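Local coordinates for ABC transporter, substrate binding protein (Mannopine) (Agrobacterium fabrum, PDB 5L9S), which serves as the periplasmic substrate-binding protein of an ABC transporter, probably capturing the opine mannopine for import, at residues Val151-Leu156 against Phe167-Asp172; Arg173-Leu178 against Gln319-Trp324. All coordinates share one frame; numbering follows the deposited sequence.

Interaction 1: residues Val151-Leu156 against Phe167-Asp172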
# COMPACT_ATOMS: atom_id res chain seq x y z
N VAL A 151 1.73 -8.60 10.38
CA VAL A 151 2.14 -9.92 10.88
C VAL A 151 1.15 -10.34 12.00
O VAL A 151 0.69 -11.48 12.02
CB VAL A 151 3.63 -9.92 11.35
CG1 VAL A 151 3.98 -11.20 12.10
CG2 VAL A 151 4.56 -9.74 10.17
N LEU A 152 0.81 -9.39 12.90
CA LEU A 152 -0.14 -9.54 13.99
C LEU A 152 -1.56 -9.79 13.49
O LEU A 152 -2.21 -10.72 13.95
CB LEU A 152 -0.09 -8.29 14.91
CG LEU A 152 1.24 -8.05 15.67
CD1 LEU A 152 1.16 -6.79 16.51
CD2 LEU A 152 1.59 -9.22 16.58
N ALA A 153 -2.02 -8.99 12.50
CA ALA A 153 -3.32 -9.16 11.84
C ALA A 153 -3.40 -10.51 11.08
O ALA A 153 -4.47 -11.13 11.10
CB ALA A 153 -3.60 -7.99 10.91
N ALA A 154 -2.29 -11.01 10.46
CA ALA A 154 -2.27 -12.33 9.80
C ALA A 154 -2.48 -13.41 10.85
O ALA A 154 -3.22 -14.35 10.60
CB ALA A 154 -0.96 -12.57 9.06
N ALA A 155 -1.86 -13.26 12.05
CA ALA A 155 -1.96 -14.20 13.17
C ALA A 155 -3.37 -14.27 13.67
O ALA A 155 -3.89 -15.36 13.88
CB ALA A 155 -1.02 -13.78 14.30
N LEU A 156 -4.01 -13.10 13.82
CA LEU A 156 -5.41 -12.99 14.26
C LEU A 156 -6.39 -13.65 13.29
O LEU A 156 -7.26 -14.39 13.73
CB LEU A 156 -5.79 -11.52 14.52
CG LEU A 156 -5.16 -10.92 15.78
CD1 LEU A 156 -4.91 -9.42 15.61
CD2 LEU A 156 -5.99 -11.23 17.01
N PHE A 167 -10.12 -5.07 13.61
CA PHE A 167 -9.70 -3.86 14.34
C PHE A 167 -10.74 -3.45 15.40
O PHE A 167 -11.93 -3.44 15.07
CB PHE A 167 -9.41 -2.70 13.38
CG PHE A 167 -8.15 -2.85 12.57
CD1 PHE A 167 -6.92 -2.45 13.09
CD2 PHE A 167 -8.19 -3.34 11.27
CE1 PHE A 167 -5.75 -2.57 12.34
CE2 PHE A 167 -7.02 -3.44 10.51
CZ PHE A 167 -5.81 -3.06 11.05
N PRO A 168 -10.36 -3.14 16.67
CA PRO A 168 -8.99 -3.07 17.26
C PRO A 168 -8.28 -4.42 17.43
O PRO A 168 -8.91 -5.39 17.87
CB PRO A 168 -9.23 -2.36 18.61
CG PRO A 168 -10.62 -2.72 18.97
CD PRO A 168 -11.38 -2.75 17.67
N LEU A 169 -6.97 -4.48 17.08
CA LEU A 169 -6.18 -5.71 17.16
C LEU A 169 -5.95 -6.17 18.59
O LEU A 169 -5.46 -5.40 19.43
CB LEU A 169 -4.81 -5.59 16.44
CG LEU A 169 -4.73 -5.18 14.96
CD1 LEU A 169 -3.29 -5.25 14.48
CD2 LEU A 169 -5.56 -6.08 14.08
N ASP A 170 -6.26 -7.45 18.85
CA ASP A 170 -6.04 -8.13 20.14
C ASP A 170 -4.55 -8.56 20.12
O ASP A 170 -4.23 -9.67 19.69
CB ASP A 170 -7.00 -9.33 20.24
CG ASP A 170 -7.03 -10.09 21.56
OD1 ASP A 170 -6.10 -9.91 22.38
OD2 ASP A 170 -7.91 -10.96 21.72
N VAL A 171 -3.65 -7.63 20.49
CA VAL A 171 -2.19 -7.77 20.46
C VAL A 171 -1.68 -8.96 21.31
O VAL A 171 -0.73 -9.64 20.91
CB VAL A 171 -1.49 -6.43 20.85
CG1 VAL A 171 0.03 -6.54 20.77
CG2 VAL A 171 -1.98 -5.31 19.94
N ASP A 172 -2.34 -9.21 22.46
CA ASP A 172 -1.99 -10.33 23.33
C ASP A 172 -2.24 -11.66 22.65
O ASP A 172 -1.37 -12.54 22.69
CB ASP A 172 -2.74 -10.22 24.67
CG ASP A 172 -2.23 -9.10 25.55
OD1 ASP A 172 -1.00 -8.95 25.68
OD2 ASP A 172 -3.07 -8.38 26.15
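Leu156 packs against Leu169 and Asp170 in the tight part of the contact between helix 149-158 and the turn that leads into helix 171-181. CD1 of Leu156 lies 3.7 Å from CD2 of Leu169, and it also reaches the base of that side chain, with CB of Leu169 3.9 Å away. The other branch of Leu156 continues along the turn: CD2 rests 3.6 Å from the backbone O of Asp170 and touches CB of the same residue. CG of Leu156 lies anti to its carbonyl carbon (chi1 -72°), which directs the fork toward the turn, one methyl to Leu169 and the other to Asp170. On its far flank, Leu169 CD2 sits 3.9 Å above one face of the Phe167 ring, toward the rim.

Both helices belong to the connection between the parallel neighbouring strands 140-143 and 185-189, in the two-lobed fold of periplasmic binding proteins. The chain redirects itself by a cis peptide before Pro168 and an inverse gamma turn centred on Asp170, which is also the N-cap of the second helix and makes a weak bond through OD1 to Arg173 N.

Packing relaxes away from Leu156. Ala153 CB stands 4.2 Å from Leu169 CD2, and Leu152 CD1 approaches Val171 CG1 only to 4.4 Å. Toward solvent lie Pro168, which is exposed, and Asp170, which is partly so, whereas the leucines lie buried beneath.

Interaction 2: residues Arg173-Leu178 against Gln319-Trp324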
# COMPACT_ATOMS: atom_id res chain seq x y z
N ARG A 173 -3.40 -11.80 21.97
CA ARG A 173 -3.80 -12.99 21.23
C ARG A 173 -2.90 -13.18 20.01
O ARG A 173 -2.43 -14.29 19.78
CB ARG A 173 -5.27 -12.88 20.84
CG ARG A 173 -5.90 -14.12 20.24
CD ARG A 173 -7.35 -13.83 19.96
NE ARG A 173 -7.92 -14.79 19.02
CZ ARG A 173 -9.20 -14.84 18.67
NH1 ARG A 173 -10.06 -13.96 19.16
NH2 ARG A 173 -9.63 -15.74 17.81
N ALA A 174 -2.66 -12.10 19.23
CA ALA A 174 -1.81 -12.12 18.04
C ALA A 174 -0.40 -12.68 18.32
O ALA A 174 0.10 -13.50 17.54
CB ALA A 174 -1.73 -10.74 17.44
N PHE A 175 0.20 -12.28 19.48
CA PHE A 175 1.52 -12.77 19.90
C PHE A 175 1.49 -14.21 20.36
O PHE A 175 2.46 -14.93 20.12
CB PHE A 175 2.14 -11.87 20.97
CG PHE A 175 2.88 -10.68 20.41
CD1 PHE A 175 4.07 -10.85 19.72
CD2 PHE A 175 2.40 -9.40 20.60
CE1 PHE A 175 4.76 -9.75 19.22
CE2 PHE A 175 3.10 -8.29 20.11
CZ PHE A 175 4.29 -8.48 19.44
N ARG A 176 0.37 -14.64 21.00
CA ARG A 176 0.11 -16.01 21.47
C ARG A 176 0.10 -16.94 20.23
O ARG A 176 0.76 -17.98 20.24
CB ARG A 176 -1.26 -16.06 22.17
CG ARG A 176 -1.29 -16.63 23.58
CD ARG A 176 -2.73 -16.57 24.10
NE ARG A 176 -3.00 -15.24 24.62
CZ ARG A 176 -4.14 -14.56 24.55
NH1 ARG A 176 -5.20 -15.08 23.93
NH2 ARG A 176 -4.23 -13.35 25.08
N LYS A 177 -0.60 -16.51 19.15
CA LYS A 177 -0.68 -17.26 17.90
C LYS A 177 0.68 -17.34 17.20
O LYS A 177 1.06 -18.43 16.75
CB LYS A 177 -1.78 -16.68 16.96
CG LYS A 177 -2.14 -17.56 15.74
CD LYS A 177 -2.96 -18.81 16.10
CE LYS A 177 -3.35 -19.64 14.91
NZ LYS A 177 -3.85 -20.98 15.31
N LEU A 178 1.44 -16.19 17.15
CA LEU A 178 2.77 -16.13 16.55
C LEU A 178 3.76 -17.08 17.17
O LEU A 178 4.58 -17.61 16.44
CB LEU A 178 3.35 -14.73 16.54
CG LEU A 178 3.04 -13.95 15.30
CD1 LEU A 178 3.24 -12.48 15.51
CD2 LEU A 178 3.86 -14.46 14.11
N GLN A 319 7.69 -1.40 20.33
CA GLN A 319 8.27 -1.80 21.61
C GLN A 319 8.05 -3.31 21.81
O GLN A 319 9.02 -4.07 21.90
CB GLN A 319 7.60 -1.03 22.76
CG GLN A 319 8.25 0.29 23.15
CD GLN A 319 7.72 0.83 24.47
OE1 GLN A 319 6.67 0.39 24.98
NE2 GLN A 319 8.44 1.78 25.06
N ARG A 320 6.78 -3.74 21.81
CA ARG A 320 6.36 -5.12 22.00
C ARG A 320 6.96 -6.09 21.00
O ARG A 320 7.26 -7.21 21.38
CB ARG A 320 4.83 -5.21 21.99
CG ARG A 320 4.25 -5.20 23.39
CD ARG A 320 3.55 -6.49 23.67
NE ARG A 320 2.13 -6.25 23.88
CZ ARG A 320 1.22 -7.18 24.10
NH1 ARG A 320 -0.05 -6.85 24.27
NH2 ARG A 320 1.58 -8.47 24.13
N TRP A 321 7.14 -5.68 19.73
CA TRP A 321 7.72 -6.53 18.68
C TRP A 321 9.23 -6.73 18.87
O TRP A 321 9.68 -7.88 18.85
CB TRP A 321 7.40 -5.98 17.28
CG TRP A 321 7.94 -6.81 16.15
CD1 TRP A 321 9.05 -6.55 15.40
CD2 TRP A 321 7.39 -8.03 15.64
NE1 TRP A 321 9.22 -7.52 14.45
CE2 TRP A 321 8.23 -8.46 14.58
CE3 TRP A 321 6.25 -8.80 15.95
CZ2 TRP A 321 7.98 -9.63 13.85
CZ3 TRP A 321 5.99 -9.93 15.20
CH2 TRP A 321 6.86 -10.35 14.18
N ASN A 322 10.00 -5.63 19.04
CA ASN A 322 11.45 -5.66 19.21
C ASN A 322 11.86 -6.50 20.39
O ASN A 322 12.86 -7.22 20.32
CB ASN A 322 12.04 -4.25 19.30
CG ASN A 322 12.29 -3.56 17.96
OD1 ASN A 322 11.91 -4.03 16.85
ND2 ASN A 322 12.93 -2.39 18.04
N SER A 323 11.04 -6.45 21.47
CA SER A 323 11.20 -7.22 22.69
C SER A 323 10.91 -8.71 22.44
O SER A 323 11.64 -9.56 22.95
CB SER A 323 10.29 -6.68 23.78
OG SER A 323 10.67 -5.38 24.20
N TRP A 324 9.84 -9.02 21.66
CA TRP A 324 9.42 -10.38 21.28
C TRP A 324 10.45 -11.05 20.38
O TRP A 324 10.68 -12.26 20.49
CB TRP A 324 8.05 -10.36 20.57
CG TRP A 324 7.50 -11.73 20.26
CD1 TRP A 324 6.82 -12.56 21.11
CD2 TRP A 324 7.55 -12.42 19.00
NE1 TRP A 324 6.45 -13.71 20.46
CE2 TRP A 324 6.91 -13.66 19.17
CE3 TRP A 324 8.09 -12.09 17.74
CZ2 TRP A 324 6.79 -14.60 18.14
CZ3 TRP A 324 7.98 -13.03 16.71
CH2 TRP A 324 7.33 -14.26 16.91
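Aromatic packing dominates the meeting of Phe175 with Trp324 and Trp321. The Phe175 ring and the five-membered ring of Trp324 have centroids 4.7 Å apart and planes inclined at 49°, an oblique pair in which Phe175 CD1 lies over one face of the indole, 3.5 Å from Trp324 CD1. Trp324 holds CG anti to its backbone N, which carries the indole across to helix 171-181. Phe175 also leans on the second indole, its CE1 3.7 Å from CE3 of Trp321.

Leu178 supplies the aliphatic contacts. Its CD1 abuts the edge of Trp321 in the ring plane, 3.8 Å from CZ3, while its CB touches CZ2 of Trp324 at 3.8 Å.

Charged and polar groups border this apolar set. Arg320, its chain bent at chi2 and chi3, reaches across to Phe175, with NH2 3.7 Å from CD2 and the two planes only 22° apart; its NH1 forms a salt bridge with Asp172. The indole nitrogens are likewise engaged, Trp324 NE1 by Asp179 OD1 and Trp321 NE1 by Asn144 OD1, and Arg182 makes a cation-pi contact with Trp324.

Segments 173-178 and 319-324 run nearly parallel, their axes 12.4 Å apart and crossing at -21°, a wide separation bridged by large rings. Direct contact between them is thus van der Waals in character, while the polar ends of the tryptophans and Arg320 are tied to residues alongside, which is likely to restrict rotation of the two indoles and of the guanidinium.

Following the chain from the N terminus, interaction 1 comes first and closes a short loop of ten residues between helix 149-158 and the start of helix 171-181. Interaction 2 opens on the next residue and closes a far longer loop of 140 residues, bringing in the C-terminal helix 307-325. The two are therefore in series, neither nested nor crossing, with centres about 9 Å apart. Helix 171-181 is common to both, and its two partners also meet directly where Val151 touches Trp321. Together the contacts tie the C-terminal helix to the helical connection between strands 140-143 and 185-189.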